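Local coordinates for protein 2-hydroxyhepta-2,4-diene-1,7-dioate isomerase (Corynebacterium glutamicum, PDB 4DBF) that probably acts as a metal-dependent lyase or isomerase of the FAH family, with oxaloacetate decarboxylase activity among its likely reactions, at residues D153-K156 and S157-G161; R171-Q174 and F175-Q179; M233-G236 and E237-F241. All blocks are in the same frame, centred on the assembly; numbering follows the deposited sequence. Where two conformers were deposited one is given.

Interaction 1: residues D153-K156 and S157-G161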
loop_
_atom_site.group_PDB
_atom_site.type_symbol
_atom_site.label_atom_id
_atom_site.label_comp_id
_atom_site.label_asym_id
_atom_site.label_seq_id
_atom_site.Cartn_x
_atom_site.Cartn_y
_atom_site.Cartn_z
ATOM N N ASP A 153 -22.917 8.168 -7.521
ATOM C CA ASP A 153 -23.985 7.369 -8.070
ATOM C C ASP A 153 -23.552 6.512 -9.299
ATOM O O ASP A 153 -24.337 5.670 -9.780
ATOM C CB ASP A 153 -25.274 8.216 -8.262
ATOM C CG ASP A 153 -25.137 9.230 -9.328
ATOM O OD1 ASP A 153 -24.079 9.239 -9.979
ATOM O OD2 ASP A 153 -26.084 10.029 -9.521
ATOM N N ASP A 154 -22.314 6.687 -9.766
ATOM C CA ASP A 154 -21.700 5.769 -10.777
ATOM C C ASP A 154 -20.850 4.625 -10.154
ATOM O O ASP A 154 -20.121 3.944 -10.853
ATOM C CB ASP A 154 -20.805 6.550 -11.753
ATOM C CG ASP A 154 -21.586 7.611 -12.530
ATOM O OD1 ASP A 154 -20.996 8.660 -12.849
ATOM O OD2 ASP A 154 -22.788 7.391 -12.777
ATOM N N TRP A 155 -20.988 4.374 -8.860
ATOM C CA TRP A 155 -20.068 3.437 -8.193
ATOM C C TRP A 155 -20.073 2.047 -8.761
ATOM O O TRP A 155 -19.022 1.420 -8.862
ATOM C CB TRP A 155 -20.294 3.435 -6.695
ATOM C CG TRP A 155 -21.514 2.773 -6.193
ATOM C CD1 TRP A 155 -22.721 3.371 -5.864
ATOM C CD2 TRP A 155 -21.642 1.405 -5.860
ATOM N NE1 TRP A 155 -23.587 2.439 -5.403
ATOM C CE2 TRP A 155 -22.954 1.221 -5.351
ATOM C CE3 TRP A 155 -20.768 0.305 -5.918
ATOM C CZ2 TRP A 155 -23.421 -0.003 -4.944
ATOM C CZ3 TRP A 155 -21.225 -0.913 -5.501
ATOM C CH2 TRP A 155 -22.564 -1.066 -5.024
ATOM N N LYS A 156 -21.248 1.542 -9.134
ATOM C CA LYS A 156 -21.361 0.195 -9.685
ATOM C C LYS A 156 -20.529 -0.084 -10.918
ATOM O O LYS A 156 -20.045 -1.184 -11.082
ATOM C CB LYS A 156 -22.835 -0.224 -9.942
ATOM C CG LYS A 156 -23.647 -0.395 -8.639
ATOM C CD LYS A 156 -25.068 -0.899 -8.862
ATOM C CE LYS A 156 -25.876 -0.694 -7.577
ATOM N NZ LYS A 156 -27.219 -1.387 -7.524
ATOM N N SER A 157 -20.306 0.904 -11.739
ATOM C CA SER A 157 -19.548 0.726 -12.959
ATOM C C SER A 157 -18.072 0.337 -12.753
ATOM O O SER A 157 -17.457 -0.128 -13.642
ATOM C CB SER A 157 -19.631 1.977 -13.783
ATOM O OG SER A 157 -18.788 2.954 -13.270
ATOM N N VAL A 158 -17.551 0.538 -11.551
ATOM C CA VAL A 158 -16.156 0.243 -11.265
ATOM C C VAL A 158 -15.931 -0.980 -10.394
ATOM O O VAL A 158 -14.815 -1.343 -10.175
ATOM C CB VAL A 158 -15.416 1.422 -10.617
ATOM C CG1 VAL A 158 -15.413 2.649 -11.473
ATOM C CG2 VAL A 158 -15.914 1.702 -9.233
ATOM N N VAL A 159 -16.984 -1.580 -9.879
ATOM C CA VAL A 159 -16.785 -2.747 -9.061
ATOM C C VAL A 159 -16.964 -4.094 -9.777
ATOM O O VAL A 159 -17.921 -4.322 -10.466
ATOM C CB VAL A 159 -17.415 -2.693 -7.643
ATOM C CG1 VAL A 159 -17.873 -1.331 -7.193
ATOM C CG2 VAL A 159 -18.341 -3.835 -7.326
ATOM N N LEU A 160 -15.986 -4.950 -9.584
ATOM C CA LEU A 160 -16.055 -6.292 -10.044
ATOM C C LEU A 160 -17.065 -7.080 -9.238
ATOM O O LEU A 160 -17.862 -7.743 -9.782
ATOM C CB LEU A 160 -14.697 -6.977 -9.976
ATOM C CG LEU A 160 -14.649 -8.437 -10.359
ATOM C CD1 LEU A 160 -15.083 -8.709 -11.764
ATOM C CD2 LEU A 160 -13.358 -9.145 -10.037
ATOM N N GLY A 161 -16.962 -7.013 -7.934
ATOM C CA GLY A 161 -17.869 -7.752 -7.082
ATOM C C GLY A 161 -17.542 -7.568 -5.618
ATOM O O GLY A 161 -16.730 -6.680 -5.242
#

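Interaction 2: residues R171-Q174 and F175-Q179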
loop_
_atom_site.group_PDB
_atom_site.type_symbol
_atom_site.label_atom_id
_atom_site.label_comp_id
_atom_site.label_asym_id
_atom_site.label_seq_id
_atom_site.Cartn_x
_atom_site.Cartn_y
_atom_site.Cartn_z
ATOM N N ARG A 171 -5.324 -4.068 18.886
ATOM C CA ARG A 171 -5.831 -2.825 19.518
ATOM C C ARG A 171 -4.771 -2.129 20.351
ATOM O O ARG A 171 -4.750 -0.910 20.466
ATOM C CB ARG A 171 -7.014 -3.125 20.427
ATOM C CG ARG A 171 -8.148 -3.796 19.724
ATOM C CD ARG A 171 -8.784 -2.934 18.582
ATOM N NE ARG A 171 -9.971 -3.574 18.071
ATOM C CZ ARG A 171 -10.509 -3.332 16.862
ATOM N NH1 ARG A 171 -9.935 -2.490 16.030
ATOM N NH2 ARG A 171 -11.555 -4.018 16.455
ATOM N N ASP A 172 -3.894 -2.915 20.963
ATOM C CA ASP A 172 -2.790 -2.334 21.731
ATOM C C ASP A 172 -1.833 -1.545 20.873
ATOM O O ASP A 172 -1.331 -0.454 21.287
ATOM C CB ASP A 172 -2.005 -3.437 22.497
ATOM C CG ASP A 172 -2.793 -4.015 23.690
ATOM O OD1 ASP A 172 -3.833 -3.433 24.069
ATOM O OD2 ASP A 172 -2.416 -5.130 24.183
ATOM N N LEU A 173 -1.491 -2.085 19.679
ATOM C CA LEU A 173 -0.589 -1.319 18.796
ATOM C C LEU A 173 -1.288 -0.094 18.213
ATOM O O LEU A 173 -0.585 0.945 18.021
ATOM C CB LEU A 173 0.004 -2.161 17.656
ATOM C CG LEU A 173 0.932 -3.308 18.109
ATOM C CD1 LEU A 173 1.271 -4.161 16.907
ATOM C CD2 LEU A 173 2.219 -2.797 18.773
ATOM N N GLN A 174 -2.592 -0.194 17.942
ATOM C CA GLN A 174 -3.299 0.973 17.417
ATOM C C GLN A 174 -3.126 2.162 18.416
ATOM O O GLN A 174 -2.810 3.305 18.025
ATOM C CB GLN A 174 -4.760 0.718 17.278
ATOM C CG GLN A 174 -5.164 -0.028 16.067
ATOM C CD GLN A 174 -6.684 -0.167 15.974
ATOM O OE1 GLN A 174 -7.254 -1.179 16.277
ATOM N NE2 GLN A 174 -7.339 0.888 15.541
ATOM N N PHE A 175 -3.386 1.869 19.691
ATOM C CA PHE A 175 -3.086 2.830 20.743
ATOM C C PHE A 175 -1.630 3.234 20.873
ATOM O O PHE A 175 -1.376 4.422 20.912
ATOM C CB PHE A 175 -3.635 2.355 22.115
ATOM C CG PHE A 175 -3.327 3.315 23.206
ATOM C CD1 PHE A 175 -4.015 4.537 23.283
ATOM C CD2 PHE A 175 -2.305 3.048 24.105
ATOM C CE1 PHE A 175 -3.728 5.465 24.275
ATOM C CE2 PHE A 175 -1.998 3.987 25.107
ATOM C CZ PHE A 175 -2.716 5.192 25.160
ATOM N N ALA A 176 -0.636 2.343 20.909
ATOM C CA ALA A 176 0.766 2.820 21.054
ATOM C C ALA A 176 1.313 3.642 19.878
ATOM O O ALA A 176 2.155 4.503 20.056
ATOM C CB ALA A 176 1.734 1.633 21.226
ATOM N N ASP A 177 0.886 3.282 18.666
ATOM C CA ASP A 177 1.430 3.873 17.421
ATOM C C ASP A 177 0.711 5.144 16.994
ATOM O O ASP A 177 1.307 5.971 16.302
ATOM C CB ASP A 177 1.376 2.829 16.281
ATOM C CG ASP A 177 2.368 1.649 16.479
ATOM O OD1 ASP A 177 3.412 1.814 17.173
ATOM O OD2 ASP A 177 2.096 0.540 15.946
ATOM N N GLY A 178 -0.564 5.269 17.332
ATOM C CA GLY A 178 -1.432 6.354 16.806
ATOM C C GLY A 178 -1.861 6.095 15.349
ATOM O O GLY A 178 -3.057 6.075 15.043
ATOM N N GLN A 179 -0.869 5.930 14.460
ATOM C CA GLN A 179 -1.233 5.450 13.067
ATOM C C GLN A 179 -1.474 3.957 13.151
ATOM O O GLN A 179 -0.640 3.272 13.744
ATOM C CB GLN A 179 -0.116 5.762 12.095
ATOM C CG GLN A 179 0.163 7.308 12.022
ATOM C CD GLN A 179 -1.075 8.026 11.509
ATOM O OE1 GLN A 179 -1.552 7.749 10.401
ATOM N NE2 GLN A 179 -1.660 8.879 12.342
HETATM O O HOH W 1 -4.683 5.223 17.329
#

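Interaction 3: residues M233-G236 and E237-F241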
loop_
_atom_site.group_PDB
_atom_site.type_symbol
_atom_site.label_atom_id
_atom_site.label_comp_id
_atom_site.label_asym_id
_atom_site.label_seq_id
_atom_site.Cartn_x
_atom_site.Cartn_y
_atom_site.Cartn_z
ATOM N N MET A 233 -20.900 6.271 5.687
ATOM C CA MET A 233 -20.771 6.521 4.243
ATOM C C MET A 233 -21.213 5.267 3.561
ATOM O O MET A 233 -20.695 4.168 3.870
ATOM C CB MET A 233 -19.335 6.843 3.836
ATOM C CG MET A 233 -18.741 8.036 4.481
ATOM S SD MET A 233 -17.002 8.290 3.926
ATOM C CE MET A 233 -16.992 8.115 2.218
ATOM N N LYS A 234 -22.243 5.408 2.717
ATOM C CA LYS A 234 -22.762 4.327 1.899
ATOM C C LYS A 234 -21.767 4.017 0.808
ATOM O O LYS A 234 -20.850 4.815 0.573
ATOM C CB LYS A 234 -24.092 4.756 1.274
ATOM C CG LYS A 234 -25.077 5.325 2.309
ATOM C CD LYS A 234 -26.491 5.386 1.762
ATOM C CE LYS A 234 -27.527 5.153 2.861
ATOM N NZ LYS A 234 -28.688 5.984 2.538
ATOM N N MET A 235 -22.012 2.922 0.091
ATOM C CA MET A 235 -21.068 2.409 -0.876
ATOM C C MET A 235 -20.584 3.468 -1.894
ATOM O O MET A 235 -19.390 3.619 -2.164
ATOM C CB MET A 235 -21.695 1.214 -1.577
ATOM C CG MET A 235 -20.755 0.533 -2.473
ATOM S SD MET A 235 -19.363 -0.221 -1.575
ATOM C CE MET A 235 -20.024 -0.839 -0.066
ATOM N N GLY A 236 -21.523 4.214 -2.452
ATOM C CA GLY A 236 -21.182 5.131 -3.529
ATOM C C GLY A 236 -20.355 6.255 -2.981
ATOM O O GLY A 236 -19.441 6.721 -3.630
ATOM N N GLU A 237 -20.640 6.683 -1.769
ATOM C CA GLU A 237 -19.897 7.787 -1.204
ATOM C C GLU A 237 -18.456 7.309 -0.827
ATOM O O GLU A 237 -17.506 8.063 -0.969
ATOM C CB GLU A 237 -20.569 8.334 0.055
ATOM C CG GLU A 237 -19.825 9.484 0.639
ATOM C CD GLU A 237 -20.438 10.071 1.919
ATOM O OE1 GLU A 237 -21.483 9.565 2.411
ATOM O OE2 GLU A 237 -19.812 11.042 2.424
ATOM N N ILE A 238 -18.333 6.079 -0.334
ATOM C CA ILE A 238 -16.968 5.535 -0.059
ATOM C C ILE A 238 -16.108 5.583 -1.339
ATOM O O ILE A 238 -14.982 6.083 -1.348
ATOM C CB ILE A 238 -17.069 4.096 0.419
ATOM C CG1 ILE A 238 -17.817 4.070 1.770
ATOM C CG2 ILE A 238 -15.633 3.482 0.632
ATOM C CD1 ILE A 238 -18.091 2.616 2.289
ATOM N N ILE A 239 -16.622 5.052 -2.426
ATOM C CA ILE A 239 -15.887 5.045 -3.683
ATOM C C ILE A 239 -15.517 6.446 -4.230
ATOM O O ILE A 239 -14.432 6.668 -4.676
ATOM C CB ILE A 239 -16.570 4.136 -4.700
ATOM C CG1 ILE A 239 -16.341 2.689 -4.318
ATOM C CG2 ILE A 239 -16.047 4.359 -6.080
ATOM C CD1 ILE A 239 -17.466 1.773 -4.623
ATOM N N GLU A 240 -16.430 7.383 -4.119
ATOM C CA GLU A 240 -16.175 8.750 -4.504
ATOM C C GLU A 240 -15.094 9.412 -3.644
ATOM O O GLU A 240 -14.210 10.090 -4.123
ATOM C CB GLU A 240 -17.455 9.514 -4.363
ATOM C CG GLU A 240 -17.352 10.962 -4.651
ATOM C CD GLU A 240 -18.685 11.636 -4.495
ATOM O OE1 GLU A 240 -19.034 11.945 -3.384
ATOM O OE2 GLU A 240 -19.378 11.821 -5.480
ATOM N N PHE A 241 -15.205 9.187 -2.348
ATOM C CA PHE A 241 -14.251 9.684 -1.373
ATOM C C PHE A 241 -12.817 9.183 -1.615
ATOM O O PHE A 241 -11.903 9.908 -1.649
ATOM C CB PHE A 241 -14.743 9.267 0.001
ATOM C CG PHE A 241 -13.876 9.707 1.135
ATOM C CD1 PHE A 241 -13.868 10.998 1.539
ATOM C CD2 PHE A 241 -13.145 8.812 1.840
ATOM C CE1 PHE A 241 -13.109 11.392 2.592
ATOM C CE2 PHE A 241 -12.374 9.197 2.884
ATOM C CZ PHE A 241 -12.364 10.486 3.266
#

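Interaction 1: residues D153-K156 and S157-G161
S157 turns its hydroxyl back onto the carbonyl of D154 because OG sits between its own backbone N and carbonyl carbon (chi1 77°); W155 takes up the same position (chi1 73°), which carries its indole round to V159. The first of these choices gives a short bond: S157 OG donates to D154 O at 2.9 Å, lying in the carbonyl plane. The backbone N of S157 reaches the same oxygen at 3.2 Å, but from well above that plane, so D154 O is gripped by two donors of one residue that approach it differently. The backbone bond then recurs one residue on, V158 N donating to W155 O at 3.2 Å, and again, weakly, from V159 N to K156 O at 3.3 Å. Each acceptor lies three residues before its donor, which makes a series of consecutive, overlapping beta turns. V158 CG2 also packs against W155 O, at 3.1 Å.

The apolar side of the turns rests on the tryptophan. V159 CG1 lies at the edge of the indole, near its plane, with W155 CE3 3.6 Å away. One face of the ring is covered from above its centre by K156 CG, the start of an extended lysine chain. Outside these two segments, W155 and V159 both pack on I239 of helix 235-243, which ties the loop to that helix. The overlapping beta turns thus deliver the chain into strand 159-170, where L160 and G161, just after its first residue, both face V142 of strand 133-143: a classic beta bulge.

Interaction 2: residues R171-Q174 and F175-Q179
L173 and D177, one helical turn apart, stand along the same flank of helix 171-177. D177 OD2 comes to 3.8 Å from L173 CB, while D177 N donates to L173 O at 2.8 Å. The carboxylate folds back alongside the helix because CG lies anti to its own carbonyl carbon (chi1 -69°), and its OD1 is held in a salt bridge by R182 of the next helix. L173 packs on R182 as well, so the leucine and the aspartate share a neighbour.

F175 is turned the other way. Its CG is anti to the backbone N (chi1 179°), which directs the ring away from the preceding turn, and what ties the residue to that turn is its main chain: F175 N meets R171 O at 3.2 Å on an almost perfectly straight bond. The two long polar chains of the first turn meet edge-on, R171 NH1 donating to Q174 OE1 at 3.0 Å. The donor lies on a lone pair of the amide oxygen, and that oxygen lies near the guanidinium plane. This bond probably steadies an arginine whose NE and NH2 form salt bridges with E134 and with E136, a magnesium ligand, so Q174 stands behind the metal site as an outer-shell residue.

At the far end G178 N still reaches Q174 O, at 3.1 Å, and one water donates to both Q174 O and G178 O. G178 O also accepts a bond from Q179 NE2 of the second subunit. With its positive phi, G178 ends the helix as glycine commonly does at a helical C-terminus, here at the dimer interface.

Interaction 3: residues M233-G236 and E237-F241
A hydrophobic staple joined to a Met-aromatic contact opens helix 235-243, with K234 as its N-cap. M233, just before the cap, and I238, in the first turn, form the staple: M233 CB meets I238 CG1 at 3.8 Å, so the chain entering the helix is clasped against it. The methionine then runs crosswise over E237, whose extended side chain places its CD 3.7 Å from M233 CG. A bend at the last torsion (chi3 46°) swings CE inward, to 3.2 Å from E237 O.

K234 O accepts a good hydrogen bond from I238 N at 3.0 Å and a weak one from E237 N; M235 O and G236 O continue the helical series to I239 and E240. On another side of the helix M235 SD packs on I239 CD1 at 4.1 Å, next to W155. The carboxylate of E240 binds the backbone N of A152, while F241 packs on R182 of the second subunit. The sulfur of M233 lies above the face of the F241 ring, 4.6 Å from its centroid, and its methyl CE touches F241 CB at 3.4 Å.

The three contacts follow one another along the chain, all within the part of the sequence related to the C-terminal region of fumarylacetoacetate hydrolase. Interactions 1 and 3 adjoin, their centres about 11 Å apart: the turns before strand 159-170 pack against the start of helix 235-243, W155 CD1 lying 3.3 Å from G236 CA. Interaction 2 stands apart, its centre about 33 Å from that of interaction 1 and about 26 Å from that of interaction 3, yet strand 159-170 leads directly from interaction 1 into helix 171-177. One strand therefore links a surface turn to a helix beside the magnesium site. The end of helix 171-177 with the turn after it, and F241 of helix 235-243, both meet the second subunit.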